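Local coordinates for protein toll (Drosophila melanogaster, PDB 4LXR) that binds the processed cytokine Spätzle through its extracellular leucine-rich repeats and starts the Toll signalling that sets dorsal-ventral polarity and drives antifungal immunity, at residues L563-D566 against R567-C570; T541-W544 against F545-V549; I459-Y462 against N463-N467; P428-D431 against I432-Q435; S440-G443 against Y444-G447. All coordinates share one frame; numbering follows the deposited sequence.

Contact 1. Residues L563-D566 against R567-C570; sequences LRTD and RLVC. With NAG (2-acetamido-2-deoxy-beta-D-glucopyranose), chain F.
Arg564 and Arg567 converge on one N-acetylglucosamine of a glycan that the receptor itself carries. From Arg564 NH2 a nearly straight hydrogen bond of 2.7 Å runs to the sugar hydroxyl O6, which lies at the guanidinium edge, near its plane. Arg567 takes the acetamide end: its NH2 donates to NAG O7 within the guanidinium plane, though at 3.4 Å the bond is weak, and a bend of the chain at chi3 (58°) helps turn the head group there. His504 NE2 is hydrogen-bonded to the same sugar. A water accepts from both arginines, 3.0 Å from Arg564 NH2 and more weakly from Arg567 NH1.

As for charge, Arg564 NH2 and Arg567 NH1 stand 4.2 Å apart, but acids lie close by. Asp566 OD1 is 3.6 Å from Arg564 NE, well out of the guanidinium plane, a long pairing of charges without a directed N-H; this oxygen takes its hydrogen bond from Asn532. Asp533 forms a salt bridge with Arg567.

The backbone reverses in a turn closed by Leu568 N donating to Thr565 O at 2.8 Å, the donor far above the carbonyl plane. Beside it Thr565 CG2 touches Leu568 CD2 at 4.1 Å.

The nearby carboxylates probably offset the two positive charges, and both guanidinium groups spend N-H donors on an uncharged sugar, consistent with the glycan lying against this surface.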
loop_
_atom_site.group_PDB
_atom_site.type_symbol
_atom_site.label_atom_id
_atom_site.label_comp_id
_atom_site.label_asym_id
_atom_site.label_seq_id
_atom_site.Cartn_x
_atom_site.Cartn_y
_atom_site.Cartn_z
ATOM N N LEU A 563 -11.482 7.097 18.243
ATOM C CA LEU A 563 -12.266 6.419 17.220
ATOM C C LEU A 563 -12.326 7.244 15.948
ATOM O O LEU A 563 -12.534 8.458 15.997
ATOM C CB LEU A 563 -13.687 6.165 17.722
ATOM C CG LEU A 563 -13.779 5.572 19.124
ATOM C CD1 LEU A 563 -15.229 5.491 19.563
ATOM C CD2 LEU A 563 -13.129 4.205 19.143
ATOM N N ARG A 564 -12.138 6.580 14.812
ATOM C CA ARG A 564 -12.299 7.217 13.513
ATOM C C ARG A 564 -13.674 6.872 12.975
ATOM O O ARG A 564 -13.982 5.703 12.711
ATOM C CB ARG A 564 -11.216 6.759 12.542
ATOM C CG ARG A 564 -11.431 7.218 11.114
ATOM C CD ARG A 564 -10.129 7.167 10.335
ATOM N NE ARG A 564 -10.328 6.701 8.967
ATOM C CZ ARG A 564 -9.433 6.837 7.994
ATOM N NH1 ARG A 564 -8.275 7.442 8.234
ATOM N NH2 ARG A 564 -9.700 6.376 6.778
ATOM N N THR A 565 -14.501 7.897 12.828
ATOM C CA THR A 565 -15.905 7.718 12.491
ATOM C C THR A 565 -16.352 8.630 11.358
ATOM O O THR A 565 -17.538 8.693 11.046
ATOM C CB THR A 565 -16.790 8.016 13.705
ATOM O OG1 THR A 565 -16.456 9.309 14.220
ATOM C CG2 THR A 565 -16.556 6.984 14.791
ATOM N N ASP A 566 -15.399 9.320 10.738
ATOM C CA ASP A 566 -15.695 10.320 9.712
ATOM C C ASP A 566 -16.469 9.735 8.534
ATOM O O ASP A 566 -17.182 10.449 7.841
ATOM C CB ASP A 566 -14.409 11.002 9.230
ATOM C CG ASP A 566 -13.594 10.123 8.288
ATOM O OD1 ASP A 566 -13.077 9.074 8.733
ATOM O OD2 ASP A 566 -13.463 10.488 7.100
ATOM N N ARG A 567 -16.325 8.433 8.311
ATOM C CA ARG A 567 -17.096 7.753 7.276
ATOM C C ARG A 567 -17.914 6.599 7.855
ATOM O O ARG A 567 -18.152 5.588 7.188
ATOM C CB ARG A 567 -16.197 7.309 6.118
ATOM C CG ARG A 567 -15.834 8.467 5.188
ATOM C CD ARG A 567 -14.633 8.177 4.305
ATOM N NE ARG A 567 -14.833 6.991 3.485
ATOM C CZ ARG A 567 -14.173 5.848 3.652
ATOM N NH1 ARG A 567 -13.257 5.742 4.607
ATOM N NH2 ARG A 567 -14.424 4.813 2.862
ATOM N N LEU A 568 -18.341 6.770 9.108
ATOM C CA LEU A 568 -19.321 5.882 9.730
ATOM C C LEU A 568 -20.716 6.484 9.562
ATOM O O LEU A 568 -21.018 7.567 10.084
ATOM C CB LEU A 568 -19.008 5.649 11.210
ATOM C CG LEU A 568 -20.040 4.802 11.960
ATOM C CD1 LEU A 568 -20.255 3.465 11.255
ATOM C CD2 LEU A 568 -19.618 4.594 13.406
ATOM N N VAL A 569 -21.558 5.761 8.832
ATOM C CA VAL A 569 -22.792 6.299 8.288
ATOM C C VAL A 569 -23.975 5.410 8.621
ATOM O O VAL A 569 -23.893 4.192 8.484
ATOM C CB VAL A 569 -22.684 6.396 6.756
ATOM C CG1 VAL A 569 -24.036 6.676 6.130
ATOM C CG2 VAL A 569 -21.679 7.465 6.371
ATOM N N CYS A 570 -25.071 6.025 9.054
ATOM C CA CYS A 570 -26.302 5.299 9.359
ATOM C C CYS A 570 -26.799 4.504 8.171
ATOM O O CYS A 570 -26.852 5.017 7.057
ATOM C CB CYS A 570 -27.414 6.263 9.783
ATOM S SG CYS A 570 -27.050 7.183 11.255
HETATM C C1 NAG F . -9.605 3.194 3.130
HETATM C C2 NAG F . -10.708 3.424 2.103
HETATM C C3 NAG F . -10.253 4.428 1.049
HETATM C C4 NAG F . -9.731 5.708 1.695
HETATM C C5 NAG F . -8.707 5.392 2.783
HETATM C C6 NAG F . -8.308 6.609 3.588
HETATM C C7 NAG F . -12.182 1.466 1.830
HETATM C C8 NAG F . -12.445 0.225 1.032
HETATM N N2 NAG F . -11.109 2.175 1.466
HETATM O O3 NAG F . -11.338 4.714 0.173
HETATM O O4 NAG F . -9.085 6.492 0.697
HETATM O O5 NAG F . -9.240 4.440 3.714
HETATM O O6 NAG F . -7.793 6.249 4.863
HETATM O O7 NAG F . -12.902 1.800 2.770
HETATM O O HOH W 1 -11.650 4.174 7.030
#

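Contact 2. Residues T541-W544 against F545-V549; sequences TILW and FIQLV
Ile542 and Ile546 meet one helical turn apart, and around them the hydrogen bonds of helix 543-549 are laid down in order. Ile542, at the N-cap, offers its carbonyl O to Ile546 N at 3.0 Å, the donor nearly in line with the C=O bond. Leu543 O accepts from Gln547 N, in the carbonyl plane, and Trp544 O accepts from Leu548 N at 2.7 Å, with the donor tilted 30° from the plane of its own carbonyl.

Much of the apolar packing follows the same spacing. Ile542 CG1 stands between its backbone N and carbonyl carbon (chi1 67°), which carries CD1 onto Ile546 CG1, 3.7 Å away. Leu543 divides its two methyls: CD1 rests 3.9 Å from Gln547 CG, while CD2 lies over one face of the adjacent Trp544 ring, toward its rim. Further along, Val549 CG2 covers one face of Phe545 in a similar manner, 3.6 Å above the plane.

The tryptophan meets the glutamine obliquely, through its aliphatic part: Trp544 CE3 lies 3.9 Å from Gln547 CG, and Gln547 OE1 is held by Arg550. The Trp544 ring also meets that of His553.

With Leu536 of strand 536-537 against Ile542 and Phe545, and Cys538 and Cys540 just ahead of the helix, these turns form the short helix typical of the cysteine-rich cap, LRRCT, that closes a leucine-rich-repeat solenoid.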
loop_
_atom_site.group_PDB
_atom_site.type_symbol
_atom_site.label_atom_id
_atom_site.label_comp_id
_atom_site.label_asym_id
_atom_site.label_seq_id
_atom_site.Cartn_x
_atom_site.Cartn_y
_atom_site.Cartn_z
ATOM N N THR A 541 -30.488 3.308 20.858
ATOM C CA THR A 541 -29.506 2.457 21.542
ATOM C C THR A 541 -28.050 2.900 21.362
ATOM O O THR A 541 -27.157 2.380 22.035
ATOM C CB THR A 541 -29.649 0.954 21.153
ATOM O OG1 THR A 541 -29.277 0.770 19.782
ATOM C CG2 THR A 541 -31.081 0.480 21.347
ATOM N N ILE A 542 -27.808 3.855 20.468
ATOM C CA ILE A 542 -26.445 4.311 20.222
ATOM C C ILE A 542 -26.228 5.725 20.724
ATOM O O ILE A 542 -25.274 6.397 20.307
ATOM C CB ILE A 542 -26.043 4.227 18.721
ATOM C CG1 ILE A 542 -26.845 5.217 17.880
ATOM C CG2 ILE A 542 -26.213 2.807 18.196
ATOM C CD1 ILE A 542 -26.245 5.478 16.521
ATOM N N LEU A 543 -27.105 6.157 21.635
ATOM C CA LEU A 543 -27.117 7.534 22.133
ATOM C C LEU A 543 -25.763 7.992 22.660
ATOM O O LEU A 543 -25.234 9.009 22.223
ATOM C CB LEU A 543 -28.178 7.715 23.228
ATOM C CG LEU A 543 -28.053 9.013 24.037
ATOM C CD1 LEU A 543 -28.268 10.239 23.157
ATOM C CD2 LEU A 543 -29.010 9.019 25.224
ATOM N N TRP A 544 -25.196 7.232 23.590
ATOM C CA TRP A 544 -23.982 7.683 24.264
ATOM C C TRP A 544 -22.759 7.607 23.372
ATOM O O TRP A 544 -21.845 8.415 23.513
ATOM C CB TRP A 544 -23.797 6.972 25.607
ATOM C CG TRP A 544 -24.864 7.402 26.567
ATOM C CD1 TRP A 544 -25.908 6.654 27.034
ATOM C CD2 TRP A 544 -25.028 8.716 27.125
ATOM N NE1 TRP A 544 -26.699 7.418 27.870
ATOM C CE2 TRP A 544 -26.180 8.685 27.942
ATOM C CE3 TRP A 544 -24.303 9.909 27.027
ATOM C CZ2 TRP A 544 -26.627 9.807 28.658
ATOM C CZ3 TRP A 544 -24.745 11.025 27.741
ATOM C CH2 TRP A 544 -25.898 10.962 28.544
ATOM N N PHE A 545 -22.761 6.655 22.439
ATOM C CA PHE A 545 -21.765 6.623 21.381
ATOM C C PHE A 545 -21.809 7.908 20.561
ATOM O O PHE A 545 -20.779 8.536 20.317
ATOM C CB PHE A 545 -21.977 5.424 20.449
ATOM C CG PHE A 545 -21.141 5.482 19.201
ATOM C CD1 PHE A 545 -19.762 5.280 19.260
ATOM C CD2 PHE A 545 -21.722 5.744 17.964
ATOM C CE1 PHE A 545 -18.978 5.328 18.105
ATOM C CE2 PHE A 545 -20.942 5.791 16.803
ATOM C CZ PHE A 545 -19.568 5.585 16.879
ATOM N N ILE A 546 -23.001 8.290 20.121
ATOM C CA ILE A 546 -23.158 9.542 19.390
ATOM C C ILE A 546 -22.676 10.742 20.215
ATOM O O ILE A 546 -21.974 11.613 19.698
ATOM C CB ILE A 546 -24.612 9.757 18.933
ATOM C CG1 ILE A 546 -24.990 8.690 17.910
ATOM C CG2 ILE A 546 -24.779 11.137 18.323
ATOM C CD1 ILE A 546 -24.066 8.654 16.731
ATOM N N GLN A 547 -23.028 10.776 21.498
ATOM C CA GLN A 547 -22.557 11.858 22.366
ATOM C C GLN A 547 -21.030 11.810 22.510
ATOM O O GLN A 547 -20.377 12.850 22.568
ATOM C CB GLN A 547 -23.231 11.814 23.748
ATOM C CG GLN A 547 -24.761 11.892 23.753
ATOM C CD GLN A 547 -25.301 13.267 23.399
ATOM O OE1 GLN A 547 -24.974 13.825 22.352
ATOM N NE2 GLN A 547 -26.146 13.818 24.276
ATOM N N LEU A 548 -20.473 10.600 22.564
ATOM C CA LEU A 548 -19.023 10.402 22.625
ATOM C C LEU A 548 -18.365 10.962 21.373
ATOM O O LEU A 548 -17.375 11.689 21.450
ATOM C CB LEU A 548 -18.683 8.911 22.778
ATOM C CG LEU A 548 -17.238 8.419 22.965
ATOM C CD1 LEU A 548 -16.488 8.251 21.648
ATOM C CD2 LEU A 548 -16.478 9.355 23.878
ATOM N N VAL A 549 -18.928 10.614 20.221
ATOM C CA VAL A 549 -18.400 11.047 18.934
ATOM C C VAL A 549 -18.359 12.571 18.817
ATOM O O VAL A 549 -17.444 13.132 18.215
ATOM C CB VAL A 549 -19.192 10.407 17.761
ATOM C CG1 VAL A 549 -19.136 11.275 16.515
ATOM C CG2 VAL A 549 -18.666 8.997 17.477
#

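Contact 3. Residues I459-Y462 against N463-N467; sequences IFVY and NDWKN
Within the thirteenth leucine-rich repeat, where the loop after strand 450-452 runs into helix 463-467, Tyr462 and Trp465 pack side by side and point the same way. The closest approach of their rings is Tyr462 CD1 to Trp465 CH2, 3.7 Å, and the planes are inclined at 53°, an oblique meeting. More direct is the CH-pi contact: Tyr462 CB sits over the face of the tryptophan, 4.0 Å from the centroid of its six-membered ring. The tyrosine CG lies anti to its own carbonyl carbon (chi1 -76°), which sets the phenol beside the indole. Phe460 turns its edge to a face of that phenol, its CD2 3.6 Å above the middle of the Tyr462 ring. Phe460 O meanwhile approaches Trp465 CZ3 to 3.5 Å, so the indole is bordered by backbone as well as by side chains.

Polar links are looser at the first turn. Trp465 N gives Tyr462 O only a weak bond of 3.4 Å. A water bridges the two segments: it donates to Val461 O at 2.7 Å and accepts from Lys466 NZ, which is also bound to Glu488 O. Val461 CG1 meets the lysine's CG at 4.0 Å, the two side chains crossing at about a right angle. One turn along, Asn467 ND2 donates to Asn463 OD1 at 2.9 Å, from 52° out of the acceptor's carbonyl plane.

Apolar side chains directed into the coil are characteristic of a leucine-rich-repeat solenoid; here the return from strand 450-452 also includes a short helix.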
loop_
_atom_site.group_PDB
_atom_site.type_symbol
_atom_site.label_atom_id
_atom_site.label_comp_id
_atom_site.label_asym_id
_atom_site.label_seq_id
_atom_site.Cartn_x
_atom_site.Cartn_y
_atom_site.Cartn_z
ATOM N N ILE A 459 -15.909 -12.840 14.620
ATOM C CA ILE A 459 -17.104 -12.176 15.129
ATOM C C ILE A 459 -16.847 -11.475 16.452
ATOM O O ILE A 459 -17.725 -10.815 16.989
ATOM C CB ILE A 459 -18.279 -13.174 15.325
ATOM C CG1 ILE A 459 -17.901 -14.261 16.325
ATOM C CG2 ILE A 459 -18.669 -13.807 14.012
ATOM C CD1 ILE A 459 -19.062 -15.152 16.696
ATOM N N PHE A 460 -15.637 -11.603 16.974
ATOM C CA PHE A 460 -15.396 -11.223 18.360
ATOM C C PHE A 460 -13.977 -10.717 18.569
ATOM O O PHE A 460 -13.025 -11.279 18.019
ATOM C CB PHE A 460 -15.655 -12.457 19.231
ATOM C CG PHE A 460 -15.324 -12.279 20.679
ATOM C CD1 PHE A 460 -16.080 -11.438 21.481
ATOM C CD2 PHE A 460 -14.297 -13.010 21.256
ATOM C CE1 PHE A 460 -15.794 -11.295 22.834
ATOM C CE2 PHE A 460 -14.003 -12.878 22.601
ATOM C CZ PHE A 460 -14.758 -12.017 23.396
ATOM N N VAL A 461 -13.838 -9.665 19.372
ATOM C CA VAL A 461 -12.526 -9.189 19.798
ATOM C C VAL A 461 -12.038 -10.007 20.996
ATOM O O VAL A 461 -12.484 -9.789 22.116
ATOM C CB VAL A 461 -12.575 -7.702 20.196
ATOM C CG1 VAL A 461 -11.217 -7.240 20.637
ATOM C CG2 VAL A 461 -13.089 -6.858 19.035
ATOM N N TYR A 462 -11.126 -10.947 20.753
ATOM C CA TYR A 462 -10.657 -11.882 21.785
ATOM C C TYR A 462 -9.877 -11.250 22.935
ATOM O O TYR A 462 -9.330 -10.161 22.804
ATOM C CB TYR A 462 -9.843 -13.026 21.146
ATOM C CG TYR A 462 -10.725 -14.042 20.469
ATOM C CD1 TYR A 462 -11.354 -13.749 19.260
ATOM C CD2 TYR A 462 -10.958 -15.285 21.051
ATOM C CE1 TYR A 462 -12.189 -14.673 18.645
ATOM C CE2 TYR A 462 -11.777 -16.223 20.434
ATOM C CZ TYR A 462 -12.394 -15.909 19.236
ATOM O OH TYR A 462 -13.213 -16.835 18.631
ATOM N N ASN A 463 -9.817 -11.961 24.056
ATOM C CA ASN A 463 -9.200 -11.454 25.284
ATOM C C ASN A 463 -7.705 -11.171 25.171
ATOM O O ASN A 463 -7.227 -10.127 25.626
ATOM C CB ASN A 463 -9.451 -12.417 26.449
ATOM C CG ASN A 463 -8.707 -12.013 27.710
ATOM O OD1 ASN A 463 -9.150 -11.141 28.456
ATOM N ND2 ASN A 463 -7.565 -12.648 27.953
ATOM N N ASP A 464 -6.966 -12.102 24.577
ATOM C CA ASP A 464 -5.520 -11.947 24.481
ATOM C C ASP A 464 -5.125 -10.742 23.638
ATOM O O ASP A 464 -4.085 -10.136 23.889
ATOM C CB ASP A 464 -4.848 -13.221 23.955
ATOM C CG ASP A 464 -5.515 -13.760 22.707
ATOM O OD1 ASP A 464 -6.762 -13.909 22.710
ATOM O OD2 ASP A 464 -4.789 -14.038 21.727
ATOM N N TRP A 465 -5.953 -10.386 22.654
ATOM C CA TRP A 465 -5.625 -9.258 21.775
ATOM C C TRP A 465 -5.650 -7.960 22.571
ATOM O O TRP A 465 -4.929 -7.009 22.259
ATOM C CB TRP A 465 -6.586 -9.161 20.580
ATOM C CG TRP A 465 -6.655 -10.403 19.718
ATOM C CD1 TRP A 465 -5.780 -11.451 19.712
ATOM C CD2 TRP A 465 -7.664 -10.720 18.748
ATOM N NE1 TRP A 465 -6.185 -12.403 18.807
ATOM C CE2 TRP A 465 -7.339 -11.975 18.200
ATOM C CE3 TRP A 465 -8.813 -10.065 18.295
ATOM C CZ2 TRP A 465 -8.122 -12.591 17.222
ATOM C CZ3 TRP A 465 -9.597 -10.680 17.329
ATOM C CH2 TRP A 465 -9.244 -11.927 16.799
ATOM N N LYS A 466 -6.482 -7.925 23.608
ATOM C CA LYS A 466 -6.622 -6.720 24.418
ATOM C C LYS A 466 -5.644 -6.711 25.585
ATOM O O LYS A 466 -5.118 -5.662 25.957
ATOM C CB LYS A 466 -8.049 -6.599 24.973
ATOM C CG LYS A 466 -9.143 -6.342 23.947
ATOM C CD LYS A 466 -10.505 -6.241 24.637
ATOM C CE LYS A 466 -10.830 -7.543 25.363
ATOM N NZ LYS A 466 -12.217 -7.626 25.863
ATOM N N ASN A 467 -5.417 -7.879 26.175
ATOM C CA ASN A 467 -4.782 -7.932 27.488
ATOM C C ASN A 467 -3.450 -8.661 27.544
ATOM O O ASN A 467 -2.701 -8.504 28.508
ATOM C CB ASN A 467 -5.746 -8.537 28.507
ATOM C CG ASN A 467 -7.016 -7.724 28.653
ATOM O OD1 ASN A 467 -6.972 -6.498 28.779
ATOM N ND2 ASN A 467 -8.159 -8.404 28.629
HETATM O O HOH W 2 -13.871 -7.955 23.474
#

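Contact 4. Residues P428-D431 against I432-Q435; sequences PLLD and IMLQ
Leu429 O receives Met433 N at 3.1 Å in a nearly straight bond of 175°, Leu430 O receives Leu434 N at 2.8 Å, and the N-cap Pro428 O holds Ile432 N only weakly, at 3.4 Å. At the far end the helix is closed by a Schellman motif: Gln435, with positive phi (53°), is its C-prime residue, Gln435 N returns to Ile432 O at 2.9 Å, and Thr436 N reaches Asp431 O. This single short helix, 429-433, belongs to the twelfth leucine-rich repeat and lies between strands 415-417 and 450-452 in the chain.

Of its side chains, Leu430 and Leu434 make the chief contact across the turn. They meet at an angle, Leu434 CD1 pressing on the branch point Leu430 CG at 3.6 Å. Leu430 CG stands opposite the backbone N (chi1 -164°), which swings the isopropyl group along the helix toward Leu434. Leu430 CD1, which also touches Leu434, approaches Met433 SD at 4.3 Å, the methionine chain being extended beyond CG. Leu430, Met433 and Leu434 are exposed, and they touch a neighbouring molecule in the crystal. Ile432 turns instead to the protein, against Gln427, Ile438 and Phe460.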
loop_
_atom_site.group_PDB
_atom_site.type_symbol
_atom_site.label_atom_id
_atom_site.label_comp_id
_atom_site.label_asym_id
_atom_site.label_seq_id
_atom_site.Cartn_x
_atom_site.Cartn_y
_atom_site.Cartn_z
ATOM N N PRO A 428 -18.771 -19.993 19.650
ATOM C CA PRO A 428 -20.202 -20.031 19.989
ATOM C C PRO A 428 -20.752 -18.695 20.494
ATOM O O PRO A 428 -20.122 -18.022 21.309
ATOM C CB PRO A 428 -20.276 -21.094 21.093
ATOM C CG PRO A 428 -18.911 -21.138 21.665
ATOM C CD PRO A 428 -17.990 -20.901 20.507
ATOM N N LEU A 429 -21.941 -18.342 20.013
ATOM C CA LEU A 429 -22.505 -17.005 20.184
ATOM C C LEU A 429 -22.778 -16.645 21.632
ATOM O O LEU A 429 -22.591 -15.500 22.044
ATOM C CB LEU A 429 -23.795 -16.867 19.370
ATOM C CG LEU A 429 -23.706 -16.263 17.963
ATOM C CD1 LEU A 429 -22.569 -16.871 17.136
ATOM C CD2 LEU A 429 -25.044 -16.437 17.253
ATOM N N LEU A 430 -23.230 -17.625 22.402
ATOM C CA LEU A 430 -23.569 -17.381 23.790
ATOM C C LEU A 430 -22.335 -17.136 24.656
ATOM O O LEU A 430 -22.367 -16.305 25.561
ATOM C CB LEU A 430 -24.408 -18.524 24.343
ATOM C CG LEU A 430 -25.105 -18.157 25.642
ATOM C CD1 LEU A 430 -25.930 -16.895 25.452
ATOM C CD2 LEU A 430 -25.979 -19.290 26.094
ATOM N N ASP A 431 -21.256 -17.863 24.388
ATOM C CA ASP A 431 -19.978 -17.602 25.046
ATOM C C ASP A 431 -19.576 -16.134 24.912
ATOM O O ASP A 431 -19.116 -15.522 25.876
ATOM C CB ASP A 431 -18.875 -18.494 24.475
ATOM C CG ASP A 431 -18.886 -19.888 25.071
ATOM O OD1 ASP A 431 -19.743 -20.703 24.668
ATOM O OD2 ASP A 431 -18.042 -20.166 25.953
ATOM N N ILE A 432 -19.768 -15.580 23.715
ATOM C CA ILE A 432 -19.491 -14.165 23.454
ATOM C C ILE A 432 -20.388 -13.222 24.267
ATOM O O ILE A 432 -19.887 -12.368 24.990
ATOM C CB ILE A 432 -19.612 -13.826 21.946
ATOM C CG1 ILE A 432 -18.546 -14.577 21.145
ATOM C CG2 ILE A 432 -19.495 -12.328 21.717
ATOM C CD1 ILE A 432 -17.240 -14.715 21.892
ATOM N N MET A 433 -21.703 -13.386 24.136
ATOM C CA MET A 433 -22.681 -12.602 24.888
ATOM C C MET A 433 -22.425 -12.635 26.388
ATOM O O MET A 433 -22.533 -11.617 27.068
ATOM C CB MET A 433 -24.095 -13.124 24.640
ATOM C CG MET A 433 -24.671 -12.836 23.269
ATOM S SD MET A 433 -26.419 -13.302 23.208
ATOM C CE MET A 433 -26.864 -12.732 21.571
ATOM N N LEU A 434 -22.097 -13.819 26.899
ATOM C CA LEU A 434 -21.868 -14.005 28.330
ATOM C C LEU A 434 -20.455 -13.575 28.733
ATOM O O LEU A 434 -19.968 -13.921 29.809
ATOM C CB LEU A 434 -22.161 -15.451 28.748
ATOM C CG LEU A 434 -23.625 -15.870 28.550
ATOM C CD1 LEU A 434 -23.864 -17.316 28.967
ATOM C CD2 LEU A 434 -24.575 -14.937 29.296
ATOM N N GLN A 435 -19.815 -12.820 27.842
ATOM C CA GLN A 435 -18.557 -12.123 28.114
ATOM C C GLN A 435 -17.462 -13.036 28.654
ATOM O O GLN A 435 -16.618 -12.609 29.438
ATOM C CB GLN A 435 -18.794 -10.942 29.067
ATOM C CG GLN A 435 -17.833 -9.770 28.880
ATOM C CD GLN A 435 -17.991 -9.076 27.533
ATOM O OE1 GLN A 435 -17.490 -9.550 26.510
ATOM N NE2 GLN A 435 -18.684 -7.943 27.532
#

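Contact 5. Residues S440-G443 against Y444-G447; sequences SPFG and YMHG
Phe442 and Met445 form the close-packed side of a tight loop. Phe442 O accepts from Met445 N at 2.9 Å, the donor standing 36° above the carbonyl plane, and so closes a type I beta turn with Gly443 and Tyr444 at its corners. Just before it, Gly443 N donates to Ser440 O at 3.0 Å, closing another turn over Pro441 and Phe442. Ser440 adds a side-chain lock: its OG takes the N-H of Phe442, also at 3.0 Å, which is an ST turn. The Met445 chain bends at chi3 (-74°), bringing the methyl CE back to Phe442, 4.1 Å from CB and oblique to the phenyl ring.

The outer side is slacker. Tyr444 is exposed, and its nearest approach to Pro441 is a long 4.1 Å, from CD2 at the ring edge to the carbonyl O. His446, also exposed, points away from the turn, and Met445 is the centre of an inverse gamma turn whose bond, His446 N to Tyr444 O, is weak.

The buried half faces the preceding coils of the solenoid. Phe442 lies on Ile402 of strand 401-402 and, together with Met445, on Leu416 of strand 415-417; Phe407 and Leu413 also touch the methionine. In the other direction Ser440 OG is hydrogen-bonded to Asp464 in helix 463-467, so the loop, on its way from helix 429-433 to strand 450-452, is wedged between successive repeats.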
loop_
_atom_site.group_PDB
_atom_site.type_symbol
_atom_site.label_atom_id
_atom_site.label_comp_id
_atom_site.label_asym_id
_atom_site.label_seq_id
_atom_site.Cartn_x
_atom_site.Cartn_y
_atom_site.Cartn_z
ATOM N N SER A 440 -7.696 -16.439 21.973
ATOM C CA SER A 440 -7.446 -16.913 20.617
ATOM C C SER A 440 -6.213 -17.832 20.587
ATOM O O SER A 440 -5.429 -17.844 21.533
ATOM C CB SER A 440 -7.222 -15.723 19.684
ATOM O OG SER A 440 -5.858 -15.321 19.686
ATOM N N PRO A 441 -6.043 -18.610 19.501
ATOM C CA PRO A 441 -4.837 -19.440 19.333
ATOM C C PRO A 441 -3.540 -18.623 19.307
ATOM O O PRO A 441 -2.445 -19.176 19.453
ATOM C CB PRO A 441 -5.058 -20.110 17.965
ATOM C CG PRO A 441 -6.529 -20.147 17.794
ATOM C CD PRO A 441 -7.050 -18.890 18.459
ATOM N N PHE A 442 -3.664 -17.316 19.117
ATOM C CA PHE A 442 -2.508 -16.432 19.017
ATOM C C PHE A 442 -2.027 -15.969 20.387
ATOM O O PHE A 442 -1.017 -15.269 20.498
ATOM C CB PHE A 442 -2.876 -15.236 18.147
ATOM C CG PHE A 442 -3.563 -15.625 16.878
ATOM C CD1 PHE A 442 -3.006 -16.588 16.042
ATOM C CD2 PHE A 442 -4.788 -15.082 16.541
ATOM C CE1 PHE A 442 -3.653 -16.975 14.884
ATOM C CE2 PHE A 442 -5.432 -15.466 15.379
ATOM C CZ PHE A 442 -4.861 -16.406 14.552
ATOM N N GLY A 443 -2.754 -16.387 21.423
ATOM C CA GLY A 443 -2.575 -15.879 22.771
ATOM C C GLY A 443 -1.218 -16.101 23.394
ATOM O O GLY A 443 -0.864 -15.416 24.355
ATOM N N TYR A 444 -0.456 -17.050 22.856
ATOM C CA TYR A 444 0.863 -17.356 23.395
ATOM C C TYR A 444 1.858 -16.281 23.011
ATOM O O TYR A 444 2.906 -16.128 23.636
ATOM C CB TYR A 444 1.349 -18.732 22.911
ATOM C CG TYR A 444 0.538 -19.877 23.477
ATOM C CD1 TYR A 444 0.735 -20.311 24.781
ATOM C CD2 TYR A 444 -0.440 -20.507 22.717
ATOM C CE1 TYR A 444 -0.016 -21.354 25.321
ATOM C CE2 TYR A 444 -1.201 -21.555 23.249
ATOM C CZ TYR A 444 -0.976 -21.970 24.548
ATOM O OH TYR A 444 -1.709 -23.003 25.086
ATOM N N MET A 445 1.521 -15.521 21.980
ATOM C CA MET A 445 2.483 -14.604 21.395
ATOM C C MET A 445 2.304 -13.197 21.946
ATOM O O MET A 445 1.857 -12.285 21.243
ATOM C CB MET A 445 2.408 -14.657 19.866
ATOM C CG MET A 445 2.715 -16.049 19.346
ATOM S SD MET A 445 2.735 -16.208 17.555
ATOM C CE MET A 445 0.982 -16.139 17.189
ATOM N N HIS A 446 2.666 -13.049 23.222
ATOM C CA HIS A 446 2.589 -11.773 23.928
ATOM C C HIS A 446 3.428 -10.705 23.238
ATOM O O HIS A 446 3.107 -9.520 23.311
ATOM C CB HIS A 446 2.990 -11.932 25.409
ATOM C CG HIS A 446 4.326 -12.589 25.610
ATOM N ND1 HIS A 446 4.463 -13.852 26.150
ATOM C CD2 HIS A 446 5.583 -12.161 25.332
ATOM C CE1 HIS A 446 5.746 -14.171 26.200
ATOM N NE2 HIS A 446 6.447 -13.166 25.705
ATOM N N GLY A 447 4.484 -11.121 22.538
ATOM C CA GLY A 447 5.346 -10.172 21.859
ATOM C C GLY A 447 4.892 -9.743 20.469
ATOM O O GLY A 447 5.567 -8.932 19.825
#

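Overall arrangement
Along the chain the order is contact 4, contact 5, contact 3, contact 2 and contact 1. The first three occupy neighbouring coils around the twelfth and thirteenth repeats. Contact 3 is the hub: its centre is about 13 Å from that of contact 4, which it touches through Phe460 on Ile432, and about 10 Å from that of contact 5, which it meets through Asp464 and Trp465 on Ser440. Contacts 1 and 2 share the LRRCT cap, their centres about 12 Å apart, and Phe545 of helix 543-549 packs on Thr565 and Leu568. With repeats 14 and 15 between the two groups, they sample the solenoid and the cysteine-rich cap that follows it.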